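Local structure of diacylglycerol lipase (Aspergillus oryzae, 5XK2) at residues N198-N204 and P223-A229; L15-K19 and T234-V240. The protein probably hydrolyses the ester bonds of mono- and diacylglycerols, as a fungal class 3 lipase of the alpha/beta-hydrolase clan, and was crystallised in a closed conformation. One frame throughout, in Å; residues are numbered along the deposited sequence.

Contact 1: residues N198-N204 and P223-A229; sequences NYRFTHN and PEYYITA
Tyr225 lies along the neighbouring strand, from Phe201 back to Asn198. Its CB sits 3.5 Å from Phe201 CD2, at an oblique angle to that ring. CD1 then passes the backbone of Arg200, whose O lies at the ring edge. CE1 and CZ run beside Tyr199, with Tyr225 CE1 3.7 Å from Tyr199 CD1. The hydroxyl ends at the edge of the Tyr199 ring, and water 2 links it to Asn198 O. A chi1 of -70° sets CG beside the backbone N and lays the ring back along the strand toward Tyr199. The three rings form an aromatic cluster, and Phe18 of helix 14-27 packs on all of them.

The strands are parallel neighbours in the central sheet of an alpha/beta-hydrolase fold. Strand 198-203 has strand 173-178 on its other flank. The backbone bonds are Tyr225 N to Arg200 O, Thr202 N to Tyr225 O, Ile227 N to Thr202 O and Asn204 N to Ile227 O.

On the other face of the sheet Thr202 OG1 donates to Glu224 OE2 at 2.6 Å, and the bond falls on the anti lone pair of OE2. Glu224 OE2 also accepts a bond from Asn252 N. The Arg200 guanidinium has Glu224 CA over one face, and its NE is bonded to Ile221 O. Water 3 joins Arg200 NH2 to Glu224 OE1, which lie 4.5 Å apart, beyond a salt bridge.

At the end of strand 198-203, His203 NE2 donates at 2.7 Å to Ala229 O, beyond the end of the other strand and nearly in the histidine ring plane. His203 ND1 is bonded to Ser267 O.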
ATOM      1  N   ASN A 198      23.165  -0.448 -17.510  1.00 10.22           N
ATOM      2  CA  ASN A 198      22.195  -0.430 -16.415  1.00  6.84           C
ATOM      3  C   ASN A 198      21.942   0.968 -15.901  1.00  8.30           C
ATOM      4  O   ASN A 198      22.875   1.639 -15.442  1.00  9.67           O
ATOM      5  CB  ASN A 198      22.684  -1.277 -15.252  1.00  7.00           C
ATOM      6  CG  ASN A 198      22.928  -2.721 -15.655  1.00  9.96           C
ATOM      7  OD1 ASN A 198      22.047  -3.363 -16.200  1.00  9.94           O
ATOM      8  ND2 ASN A 198      24.133  -3.224 -15.389  1.00  9.97           N
ATOM      9  N   TYR A 199      20.689   1.411 -15.952  1.00  6.90           N
ATOM     10  CA  TYR A 199      20.347   2.690 -15.329  1.00  7.96           C
ATOM     11  C   TYR A 199      19.240   2.480 -14.310  1.00  8.93           C
ATOM     12  O   TYR A 199      18.038   2.532 -14.633  1.00 10.40           O
ATOM     13  CB  TYR A 199      19.931   3.690 -16.418  1.00  7.94           C
ATOM     14  CG  TYR A 199      20.989   3.762 -17.481  1.00 10.59           C
ATOM     15  CD1 TYR A 199      22.148   4.499 -17.263  1.00 10.53           C
ATOM     16  CD2 TYR A 199      20.860   3.063 -18.678  1.00 13.39           C
ATOM     17  CE1 TYR A 199      23.173   4.527 -18.223  1.00 13.61           C
ATOM     18  CE2 TYR A 199      21.876   3.097 -19.651  1.00 15.02           C
ATOM     19  CZ  TYR A 199      23.029   3.841 -19.401  1.00 20.96           C
ATOM     20  OH  TYR A 199      24.053   3.906 -20.325  1.00 21.07           O
ATOM     21  N   ARG A 200      19.660   2.372 -13.057  1.00  7.89           N
ATOM     22  CA  ARG A 200      18.752   2.144 -11.944  1.00  7.86           C
ATOM     23  C   ARG A 200      18.646   3.426 -11.136  1.00  8.81           C
ATOM     24  O   ARG A 200      19.670   4.013 -10.755  1.00  9.43           O
ATOM     25  CB  ARG A 200      19.235   0.988 -11.052  1.00  8.70           C
ATOM     26  CG  ARG A 200      18.320   0.791  -9.813  1.00  8.46           C
ATOM     27  CD  ARG A 200      18.797  -0.363  -8.936  1.00  8.26           C
ATOM     28  NE  ARG A 200      20.099  -0.099  -8.299  1.00  8.67           N
ATOM     29  CZ  ARG A 200      20.285   0.650  -7.209  1.00  8.89           C
ATOM     30  NH1 ARG A 200      19.247   1.237  -6.605  1.00  9.25           N
ATOM     31  NH2 ARG A 200      21.518   0.791  -6.702  1.00  8.74           N
ATOM     32  N   PHE A 201      17.413   3.862 -10.890  1.00  7.54           N
ATOM     33  CA  PHE A 201      17.168   5.142 -10.220  1.00  6.64           C
ATOM     34  C   PHE A 201      16.560   4.997  -8.852  1.00  9.20           C
ATOM     35  O   PHE A 201      15.767   4.098  -8.594  1.00  9.01           O
ATOM     36  CB  PHE A 201      16.240   6.011 -11.080  1.00  8.39           C
ATOM     37  CG  PHE A 201      16.823   6.333 -12.420  1.00  9.81           C
ATOM     38  CD1 PHE A 201      16.681   5.446 -13.469  1.00  8.39           C
ATOM     39  CD2 PHE A 201      17.525   7.506 -12.618  1.00  9.58           C
ATOM     40  CE1 PHE A 201      17.223   5.729 -14.724  1.00 10.03           C
ATOM     41  CE2 PHE A 201      18.087   7.794 -13.850  1.00 10.47           C
ATOM     42  CZ  PHE A 201      17.938   6.897 -14.909  1.00  9.51           C
ATOM     43  N   THR A 202      16.925   5.925  -7.973  1.00  7.46           N
ATOM     44  CA  THR A 202      16.251   6.099  -6.694  1.00  7.01           C
ATOM     45  C   THR A 202      15.918   7.570  -6.512  1.00  8.80           C
ATOM     46  O   THR A 202      16.486   8.440  -7.183  1.00  9.78           O
ATOM     47  CB  THR A 202      17.125   5.692  -5.522  1.00  8.78           C
ATOM     48  OG1 THR A 202      18.301   6.520  -5.541  1.00  9.15           O
ATOM     49  CG2 THR A 202      17.523   4.195  -5.609  1.00  8.42           C
ATOM     50  N   HIS A 203      14.997   7.856  -5.608  1.00  8.67           N
ATOM     51  CA  HIS A 203      14.590   9.243  -5.414  1.00  8.48           C
ATOM     52  C   HIS A 203      14.483   9.546  -3.943  1.00  9.54           C
ATOM     53  O   HIS A 203      13.600   9.003  -3.275  1.00  8.19           O
ATOM     54  CB  HIS A 203      13.247   9.500  -6.103  1.00  7.77           C
ATOM     55  CG  HIS A 203      12.764  10.915  -5.957  1.00  8.81           C
ATOM     56  ND1 HIS A 203      11.459  11.225  -5.647  1.00 11.53           N
ATOM     57  CD2 HIS A 203      13.423  12.099  -6.057  1.00 11.58           C
ATOM     58  CE1 HIS A 203      11.321  12.542  -5.586  1.00 11.52           C
ATOM     59  NE2 HIS A 203      12.495  13.096  -5.824  1.00 11.95           N
ATOM     60  N   ASN A 204      15.360  10.426  -3.455  1.00  8.08           N
ATOM     61  CA  ASN A 204      15.339  10.828  -2.044  1.00  7.67           C
ATOM     62  C   ASN A 204      15.168   9.618  -1.128  1.00  9.10           C
ATOM     63  O   ASN A 204      15.939   8.650  -1.229  1.00 10.90           O
ATOM     64  CB  ASN A 204      14.250  11.892  -1.813  1.00  9.81           C
ATOM     65  CG  ASN A 204      14.627  13.225  -2.447  1.00 16.43           C
ATOM     66  OD1 ASN A 204      15.810  13.564  -2.511  1.00 15.40           O
ATOM     67  ND2 ASN A 204      13.629  13.977  -2.910  1.00 18.19           N
ATOM     68  N   PRO A 223      25.529   1.073 -11.120  1.00  7.88           N
ATOM     69  CA  PRO A 223      25.442   2.110 -10.081  1.00  9.63           C
ATOM     70  C   PRO A 223      24.018   2.524  -9.747  1.00 11.63           C
ATOM     71  O   PRO A 223      23.056   2.104 -10.387  1.00 13.50           O
ATOM     72  CB  PRO A 223      26.183   3.296 -10.720  1.00 12.25           C
ATOM     73  CG  PRO A 223      25.878   3.144 -12.192  1.00  9.70           C
ATOM     74  CD  PRO A 223      25.860   1.641 -12.437  1.00  9.17           C
ATOM     75  N   GLU A 224      23.913   3.401  -8.761  1.00  8.43           N
ATOM     76  CA  GLU A 224      22.650   4.026  -8.378  1.00  8.21           C
ATOM     77  C   GLU A 224      22.619   5.431  -8.949  1.00  9.67           C
ATOM     78  O   GLU A 224      23.563   6.199  -8.734  1.00 10.08           O
ATOM     79  CB  GLU A 224      22.521   4.070  -6.850  1.00  9.93           C
ATOM     80  CG  GLU A 224      21.312   4.892  -6.320  1.00 11.23           C
ATOM     81  CD  GLU A 224      21.317   5.020  -4.787  1.00 12.19           C
ATOM     82  OE1 GLU A 224      22.166   4.398  -4.114  1.00 14.45           O
ATOM     83  OE2 GLU A 224      20.477   5.758  -4.246  1.00 11.45           O
ATOM     84  N   TYR A 225      21.541   5.781  -9.647  1.00  8.38           N
ATOM     85  CA  TYR A 225      21.348   7.171 -10.051  1.00  8.47           C
ATOM     86  C   TYR A 225      20.390   7.751  -9.050  1.00  7.93           C
ATOM     87  O   TYR A 225      19.179   7.542  -9.130  1.00  8.90           O
ATOM     88  CB  TYR A 225      20.800   7.257 -11.495  1.00  9.83           C
ATOM     89  CG  TYR A 225      21.839   6.855 -12.518  1.00  9.23           C
ATOM     90  CD1 TYR A 225      22.092   5.510 -12.806  1.00 10.24           C
ATOM     91  CD2 TYR A 225      22.601   7.821 -13.162  1.00 11.64           C
ATOM     92  CE1 TYR A 225      23.061   5.151 -13.718  1.00 11.17           C
ATOM     93  CE2 TYR A 225      23.584   7.463 -14.073  1.00 14.17           C
ATOM     94  CZ  TYR A 225      23.800   6.121 -14.348  1.00 15.73           C
ATOM     95  OH  TYR A 225      24.786   5.748 -15.266  1.00 13.78           O
ATOM     96  N   TYR A 226      20.950   8.528  -8.121  1.00  8.13           N
ATOM     97  CA  TYR A 226      20.221   9.010  -6.951  1.00  9.39           C
ATOM     98  C   TYR A 226      19.704  10.405  -7.237  1.00 11.53           C
ATOM     99  O   TYR A 226      20.485  11.352  -7.386  1.00 10.08           O
ATOM    100  CB  TYR A 226      21.167   8.996  -5.747  1.00 10.07           C
ATOM    101  CG  TYR A 226      20.641   9.539  -4.442  1.00  8.37           C
ATOM    102  CD1 TYR A 226      19.369   9.195  -3.960  1.00  9.09           C
ATOM    103  CD2 TYR A 226      21.451  10.358  -3.661  1.00 12.49           C
ATOM    104  CE1 TYR A 226      18.925   9.681  -2.729  1.00 11.43           C
ATOM    105  CE2 TYR A 226      21.021  10.831  -2.443  1.00 12.71           C
ATOM    106  CZ  TYR A 226      19.763  10.496  -1.984  1.00 15.30           C
ATOM    107  OH  TYR A 226      19.375  10.992  -0.755  1.00 15.11           O
ATOM    108  N   ILE A 227      18.384  10.521  -7.346  1.00  8.54           N
ATOM    109  CA  ILE A 227      17.737  11.790  -7.673  1.00  8.25           C
ATOM    110  C   ILE A 227      17.363  12.505  -6.390  1.00 10.02           C
ATOM    111  O   ILE A 227      16.678  11.938  -5.545  1.00  9.44           O
ATOM    112  CB  ILE A 227      16.453  11.593  -8.501  1.00  8.10           C
ATOM    113  CG1 ILE A 227      16.719  10.753  -9.749  1.00  8.71           C
ATOM    114  CG2 ILE A 227      15.825  12.959  -8.849  1.00 10.58           C
ATOM    115  CD1 ILE A 227      15.421  10.167 -10.314  1.00 10.70           C
ATOM    116  N   THR A 228      17.882  13.712  -6.206  1.00  8.48           N
ATOM    117  CA  THR A 228      17.586  14.508  -5.004  1.00  8.48           C
ATOM    118  C   THR A 228      16.688  15.735  -5.236  1.00 12.01           C
ATOM    119  O   THR A 228      16.598  16.607  -4.380  1.00 16.50           O
ATOM    120  CB  THR A 228      18.888  14.918  -4.296  1.00 13.01           C
ATOM    121  OG1 THR A 228      19.803  15.480  -5.241  1.00 12.35           O
ATOM    122  CG2 THR A 228      19.512  13.696  -3.632  1.00 12.02           C
ATOM    123  N   ALA A 229      16.093  15.858  -6.412  1.00 11.38           N
ATOM    124  CA  ALA A 229      15.138  16.941  -6.651  1.00 10.34           C
ATOM    125  C   ALA A 229      13.857  16.774  -5.820  1.00 11.50           C
ATOM    126  O   ALA A 229      13.428  15.648  -5.581  1.00 13.44           O
ATOM    127  CB  ALA A 229      14.794  16.986  -8.134  1.00 13.79           C
TER
HETATM  128  O   HOH W   1      22.277   1.255 -12.778  1.00 13.03           O
HETATM  129  O   HOH W   2      25.273   3.096 -15.858  1.00 28.20           O
HETATM  130  O   HOH W   3      23.087   1.806  -4.305  1.00 12.10           O
HETATM  131  O   HOH W   4      14.715  17.002  -2.474  1.00 22.55           O

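Contact 2: residues L15-K19 and T234-V240; sequences LEDFK and TVTDNQV
Lys19 and Leu15, one helical turn apart, both reach the carbonyl of Val235. Lys19 NZ donates to Val235 O at 2.8 Å. The ammonium group approaches in the carbonyl plane, with a C=O...N angle of 155°. Beyond CG the Lys19 chain is fully extended (chi2 171°), which carries the ammonium group across from the helix to the loop. Thr234 CG2 lies beside Lys19 NZ, and the two side chains cross at about a right angle. Leu15 CD2 touches Val235 O at 3.4 Å. The same methyl lies against the Thr236-Asp237 peptide, near Thr236 C and Asp237 N. The other methyl, Leu15 CD1, turns to the valines, 4.0 Å from Val240 CG2 and 4.3 Å from Val235 CG1. Leu15 CB faces Asp237 OD1 at 3.7 Å. Water 5 bridges Leu15 N and Asp237 OD1, giving a second polar link.

The next shell sets these groups in place. The loop folds into a short 3-10 turn at 237-239. Its entry is tied by Thr236 N, which donates to Gln239 OE1 at 2.9 Å. Gln239 N returns a bond to Thr236 O. Further out, Phe272 packs on Leu15, Lys19 and Val235, while Val235 also touches Ile227 of strand 224-227.

The contact joins helix 14-27, in the N-terminal region of the lipase, to the loop before the last strand of the central sheet, 240-243. One charged donor on a neutral carbonyl and a bridging water imply a hold that is polar but not a salt bridge, with the leucine methyls and two valines supplying its apolar part.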
ATOM      1  N   LEU A  15      20.735  13.257 -19.189  1.00 13.98           N
ATOM      2  CA  LEU A  15      19.569  13.598 -18.379  1.00 12.10           C
ATOM      3  C   LEU A  15      18.302  13.587 -19.219  1.00 13.77           C
ATOM      4  O   LEU A  15      17.263  13.102 -18.776  1.00 12.21           O
ATOM      5  CB  LEU A  15      19.749  14.980 -17.723  1.00 13.98           C
ATOM      6  CG  LEU A  15      18.647  15.445 -16.775  1.00 16.56           C
ATOM      7  CD1 LEU A  15      18.536  14.502 -15.603  1.00 17.79           C
ATOM      8  CD2 LEU A  15      18.932  16.863 -16.292  1.00 19.22           C
ATOM      9  N   GLU A  16      18.379  14.133 -20.433  1.00 12.20           N
ATOM     10  CA  GLU A  16      17.212  14.146 -21.305  1.00 12.06           C
ATOM     11  C   GLU A  16      16.798  12.716 -21.657  1.00 11.35           C
ATOM     12  O   GLU A  16      15.599  12.401 -21.719  1.00 13.38           O
ATOM     13  CB  GLU A  16      17.490  14.956 -22.576  1.00 16.77           C
ATOM     14  CG  GLU A  16      17.535  16.468 -22.310  1.00 24.45           C
ATOM     15  CD  GLU A  16      16.150  17.093 -22.122  1.00 48.14           C
ATOM     16  OE1 GLU A  16      15.446  16.764 -21.141  1.00 54.40           O
ATOM     17  OE2 GLU A  16      15.764  17.933 -22.966  1.00 61.77           O
ATOM     18  N   ASP A  17      17.788  11.857 -21.877  1.00 10.33           N
ATOM     19  CA  ASP A  17      17.523  10.445 -22.159  1.00 12.15           C
ATOM     20  C   ASP A  17      16.752   9.819 -20.992  1.00 11.92           C
ATOM     21  O   ASP A  17      15.736   9.137 -21.183  1.00 10.80           O
ATOM     22  CB  ASP A  17      18.849   9.704 -22.398  1.00 11.59           C
ATOM     23  CG  ASP A  17      18.663   8.239 -22.769  1.00 17.06           C
ATOM     24  OD1 ASP A  17      18.307   7.952 -23.932  1.00 18.27           O
ATOM     25  OD2 ASP A  17      18.895   7.371 -21.889  1.00 21.62           O
ATOM     26  N   PHE A  18      17.233  10.077 -19.782  1.00 10.17           N
ATOM     27  CA  PHE A  18      16.613   9.516 -18.582  1.00  8.55           C
ATOM     28  C   PHE A  18      15.159   9.980 -18.424  1.00 11.70           C
ATOM     29  O   PHE A  18      14.296   9.220 -17.969  1.00 13.15           O
ATOM     30  CB  PHE A  18      17.402   9.920 -17.331  1.00  9.70           C
ATOM     31  CG  PHE A  18      18.763   9.292 -17.213  1.00 10.62           C
ATOM     32  CD1 PHE A  18      19.152   8.236 -18.028  1.00 10.45           C
ATOM     33  CD2 PHE A  18      19.664   9.771 -16.265  1.00 10.57           C
ATOM     34  CE1 PHE A  18      20.407   7.652 -17.882  1.00 13.25           C
ATOM     35  CE2 PHE A  18      20.919   9.201 -16.115  1.00 12.45           C
ATOM     36  CZ  PHE A  18      21.302   8.155 -16.924  1.00 14.35           C
ATOM     37  N   LYS A  19      14.904  11.239 -18.772  1.00 10.71           N
ATOM     38  CA  LYS A  19      13.553  11.803 -18.708  1.00  9.67           C
ATOM     39  C   LYS A  19      12.616  11.240 -19.774  1.00 12.48           C
ATOM     40  O   LYS A  19      11.392  11.385 -19.680  1.00 13.99           O
ATOM     41  CB  LYS A  19      13.622  13.325 -18.838  1.00 11.14           C
ATOM     42  CG  LYS A  19      14.198  13.998 -17.603  1.00 11.37           C
ATOM     43  CD  LYS A  19      14.458  15.484 -17.853  1.00 14.14           C
ATOM     44  CE  LYS A  19      14.958  16.157 -16.576  1.00 15.46           C
ATOM     45  NZ  LYS A  19      15.159  17.625 -16.796  1.00 16.73           N
ATOM     46  N   THR A 234      11.339  20.134 -11.991  1.00 12.42           N
ATOM     47  CA  THR A 234      12.257  19.782 -13.071  1.00 14.35           C
ATOM     48  C   THR A 234      13.593  19.365 -12.475  1.00 11.60           C
ATOM     49  O   THR A 234      14.195  20.117 -11.725  1.00 14.60           O
ATOM     50  CB  THR A 234      12.461  20.965 -14.031  1.00 20.84           C
ATOM     51  OG1 THR A 234      11.213  21.277 -14.664  1.00 20.01           O
ATOM     52  CG2 THR A 234      13.518  20.625 -15.101  1.00 22.04           C
ATOM     53  N   VAL A 235      14.047  18.160 -12.809  1.00 11.91           N
ATOM     54  CA  VAL A 235      15.315  17.645 -12.306  1.00 10.82           C
ATOM     55  C   VAL A 235      16.456  18.202 -13.143  1.00 10.06           C
ATOM     56  O   VAL A 235      16.384  18.160 -14.364  1.00 14.42           O
ATOM     57  CB  VAL A 235      15.338  16.084 -12.353  1.00  9.12           C
ATOM     58  CG1 VAL A 235      16.667  15.533 -11.855  1.00 10.84           C
ATOM     59  CG2 VAL A 235      14.172  15.504 -11.527  1.00 13.50           C
ATOM     60  N   THR A 236      17.521  18.644 -12.482  1.00 10.54           N
ATOM     61  CA  THR A 236      18.726  19.181 -13.135  1.00 11.12           C
ATOM     62  C   THR A 236      19.895  18.225 -12.923  1.00 10.31           C
ATOM     63  O   THR A 236      19.798  17.296 -12.126  1.00 12.59           O
ATOM     64  CB  THR A 236      19.142  20.553 -12.562  1.00 17.34           C
ATOM     65  OG1 THR A 236      19.730  20.363 -11.266  1.00 17.66           O
ATOM     66  CG2 THR A 236      17.945  21.467 -12.451  1.00 19.51           C
ATOM     67  N   ASP A 237      20.982  18.407 -13.684  1.00 14.01           N
ATOM     68  CA  ASP A 237      22.150  17.525 -13.544  1.00 14.05           C
ATOM     69  C   ASP A 237      22.717  17.542 -12.127  1.00 15.40           C
ATOM     70  O   ASP A 237      23.235  16.534 -11.634  1.00 17.01           O
ATOM     71  CB  ASP A 237      23.242  17.926 -14.539  1.00 19.20           C
ATOM     72  CG  ASP A 237      22.958  17.436 -15.946  1.00 36.87           C
ATOM     73  OD1 ASP A 237      22.825  16.205 -16.136  1.00 33.55           O
ATOM     74  OD2 ASP A 237      22.862  18.282 -16.860  1.00 44.83           O
ATOM     75  N   ASN A 238      22.589  18.678 -11.459  1.00 12.11           N
ATOM     76  CA  ASN A 238      23.043  18.809 -10.075  1.00 13.96           C
ATOM     77  C   ASN A 238      22.215  18.001  -9.087  1.00 12.77           C
ATOM     78  O   ASN A 238      22.565  17.911  -7.907  1.00 15.18           O
ATOM     79  CB  ASN A 238      22.998  20.273  -9.629  1.00 20.38           C
ATOM     80  CG  ASN A 238      24.174  21.062 -10.117  1.00 28.85           C
ATOM     81  OD1 ASN A 238      25.216  20.503 -10.454  1.00 27.15           O
ATOM     82  ND2 ASN A 238      24.009  22.376 -10.184  1.00 30.55           N
ATOM     83  N   GLN A 239      21.073  17.513  -9.538  1.00  9.71           N
ATOM     84  CA  GLN A 239      20.185  16.717  -8.701  1.00  9.88           C
ATOM     85  C   GLN A 239      20.217  15.222  -8.986  1.00 10.61           C
ATOM     86  O   GLN A 239      19.320  14.490  -8.551  1.00 11.42           O
ATOM     87  CB  GLN A 239      18.761  17.255  -8.816  1.00  9.60           C
ATOM     88  CG  GLN A 239      18.676  18.677  -8.262  1.00 10.95           C
ATOM     89  CD  GLN A 239      17.367  19.365  -8.617  1.00 12.66           C
ATOM     90  OE1 GLN A 239      16.935  19.328  -9.766  1.00 12.64           O
ATOM     91  NE2 GLN A 239      16.719  19.984  -7.626  1.00 13.91           N
ATOM     92  N   VAL A 240      21.163  14.782  -9.813  1.00  9.11           N
ATOM     93  CA  VAL A 240      21.342  13.347 -10.026  1.00  9.65           C
ATOM     94  C   VAL A 240      22.791  12.995  -9.716  1.00 10.97           C
ATOM     95  O   VAL A 240      23.718  13.560 -10.304  1.00 12.57           O
ATOM     96  CB  VAL A 240      21.010  12.911 -11.461  1.00 11.11           C
ATOM     97  CG1 VAL A 240      21.087  11.372 -11.596  1.00 12.92           C
ATOM     98  CG2 VAL A 240      19.607  13.382 -11.862  1.00 11.00           C
TER
HETATM   99  O   HOH W   5      23.158  14.983 -18.643  1.00 20.26           O

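In the fold
Contact 1 is mostly buried and contact 2 lies at the surface, their centres about 10 Å apart. Contact 1 pairs two sheet strands through backbone bonds, with Phe201, Tyr225 and Ile227 among the side chains on one face, and Thr202 and Glu224 bonded on the other. Contact 2 has no strand pairing and relies on a lysine-to-carbonyl bond, a bridging water and apolar side chains between a helix and a loop. Helix 14-27 belongs to contact 2, yet through Phe18 it also covers the aromatic face of contact 1. Loop 234-240 follows strand 224-227, and Thr228 N probably hydrogen-bonds to Gln239 O, with Gln239 also packing against Ala229. Contact 1 is nested within the span closed by contact 2.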